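Local atomic coordinates of secreted effector protein sseI (Salmonella enterica subsp. enterica serovar Typhimurium, PDB entry 4G29), a protein that acts as a Salmonella virulence factor delivered by secretion, its catalytic domain belonging to the cysteine protease superfamily with a papain-like fold. Residues V93-A98 with G111-S116. Sequence-based numbering, arbitrary orientation.
Sequences VFDVSA and GPLILS
Val93 exchanges a pair of backbone hydrogen bonds with Leu115, and Asp95 a pair with Leu113, joining the end of strand 90-95 to the antiparallel outermost strand 113-116. Val93 N lies 2.8 Å from Leu115 O, and Asp95 N reaches Leu113 O at 2.8 Å. The return bond from Leu113 N to Asp95 O is 3.0 Å long but meets the oxygen from above the carbonyl plane, where the chain leaves the strand in a type I turn from Asp95 to Ala98.

Between these pairs, Phe94 and Ile114 form the non-hydrogen-bonded pair, and Phe94 also packs on Val49 and Met53 of helix 42-55. Ile114 CG2 sits over the centre of the Phe94 ring, 3.6 Å from its centroid, in a CH-pi contact. The beta-branch suits this place: with CG2 anti to the backbone N and CG1 anti to the carbonyl carbon (chi1 -57°), one methyl covers the ring centre while CD1 reaches the CD2-CE2 side.

Apolar side chains also pair the turn with segment 111-116. Ala98 CB meets Leu113 CD1 at 3.6 Å, the single methyl of alanine letting the turn backbone lie close against the leucine branch, and Val96 CB packs on the Pro112 ring at CB (4.1 Å).

On the face shared with Val93, Leu113 and Leu115, Asp95 is the polar exception. Its OD1 bonds His80 NE2, while OD2 is gripped by Tyr124 and Trp120 of helix 117-126. Cys42, His80 and Asp95 have the geometry of a Cys-His-Asp triad, consistent with the cysteine protease superfamily. The two backbone bonds to Leu113 and the two side-chain bonds to OD2 would together hold the carboxylate that accepts the His80 bond.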
# COMPACT_ATOMS: atom_id res chain seq x y z
N VAL A 93 7.14 -0.66 -5.51
CA VAL A 93 5.80 -0.80 -4.99
C VAL A 93 4.86 -0.16 -6.00
O VAL A 93 5.01 1.01 -6.33
CB VAL A 93 5.62 -0.15 -3.63
CG1 VAL A 93 4.23 -0.45 -3.08
CG2 VAL A 93 6.70 -0.69 -2.65
N PHE A 94 3.94 -0.96 -6.51
CA PHE A 94 2.79 -0.49 -7.28
C PHE A 94 1.63 -0.33 -6.30
O PHE A 94 1.13 -1.31 -5.68
CB PHE A 94 2.45 -1.49 -8.38
CG PHE A 94 3.33 -1.44 -9.60
CD1 PHE A 94 4.69 -1.74 -9.55
CD2 PHE A 94 2.74 -1.25 -10.86
CE1 PHE A 94 5.49 -1.73 -10.72
CE2 PHE A 94 3.48 -1.28 -11.99
CZ PHE A 94 4.88 -1.49 -11.94
N ASP A 95 1.20 0.91 -6.14
CA ASP A 95 0.12 1.24 -5.22
C ASP A 95 -0.82 2.19 -5.94
O ASP A 95 -0.88 3.39 -5.65
CB ASP A 95 0.72 1.85 -3.95
CG ASP A 95 -0.31 2.15 -2.85
OD1 ASP A 95 -1.50 1.88 -3.05
OD2 ASP A 95 0.13 2.66 -1.78
N VAL A 96 -1.52 1.62 -6.91
CA VAL A 96 -2.34 2.39 -7.84
C VAL A 96 -3.70 2.85 -7.27
O VAL A 96 -4.43 3.54 -7.96
CB VAL A 96 -2.51 1.70 -9.21
CG1 VAL A 96 -1.13 1.30 -9.84
CG2 VAL A 96 -3.38 0.45 -9.14
N SER A 97 -4.01 2.51 -6.02
CA SER A 97 -5.20 3.01 -5.34
C SER A 97 -4.89 3.83 -4.09
O SER A 97 -5.78 4.08 -3.28
CB SER A 97 -6.16 1.88 -5.02
OG SER A 97 -5.66 0.98 -4.07
N ALA A 98 -3.65 4.30 -3.94
CA ALA A 98 -3.21 5.06 -2.76
C ALA A 98 -4.09 6.28 -2.54
O ALA A 98 -4.40 6.69 -1.42
CB ALA A 98 -1.69 5.53 -2.93
N GLY A 111 -2.54 10.69 -6.20
CA GLY A 111 -2.67 9.89 -7.40
C GLY A 111 -2.12 8.51 -7.21
O GLY A 111 -1.49 8.21 -6.19
N PRO A 112 -2.28 7.66 -8.23
CA PRO A 112 -1.67 6.34 -8.14
C PRO A 112 -0.14 6.44 -8.00
O PRO A 112 0.48 7.33 -8.60
CB PRO A 112 -2.01 5.72 -9.49
CG PRO A 112 -2.46 6.84 -10.36
CD PRO A 112 -3.02 7.85 -9.48
N LEU A 113 0.44 5.54 -7.22
CA LEU A 113 1.89 5.54 -6.98
C LEU A 113 2.51 4.32 -7.64
O LEU A 113 2.02 3.23 -7.50
CB LEU A 113 2.19 5.45 -5.47
CG LEU A 113 1.55 6.50 -4.58
CD1 LEU A 113 1.84 6.17 -3.10
CD2 LEU A 113 1.93 7.92 -5.01
N ILE A 114 3.62 4.53 -8.33
CA ILE A 114 4.53 3.44 -8.71
C ILE A 114 5.94 3.99 -8.39
O ILE A 114 6.45 4.88 -9.09
CB ILE A 114 4.41 3.06 -10.19
CG1 ILE A 114 2.98 2.68 -10.56
CG2 ILE A 114 5.39 1.86 -10.56
CD1 ILE A 114 2.78 2.44 -12.07
N LEU A 115 6.53 3.46 -7.33
CA LEU A 115 7.68 4.05 -6.70
C LEU A 115 8.67 3.00 -6.28
O LEU A 115 8.30 1.87 -6.10
CB LEU A 115 7.31 4.85 -5.46
CG LEU A 115 6.47 6.13 -5.64
CD1 LEU A 115 6.01 6.65 -4.32
CD2 LEU A 115 7.36 7.19 -6.35
N SER A 116 9.93 3.37 -6.06
CA SER A 116 10.78 2.40 -5.35
C SER A 116 10.24 2.17 -3.94
O SER A 116 9.45 2.97 -3.42
CB SER A 116 12.23 2.87 -5.24
OG SER A 116 12.37 3.88 -4.24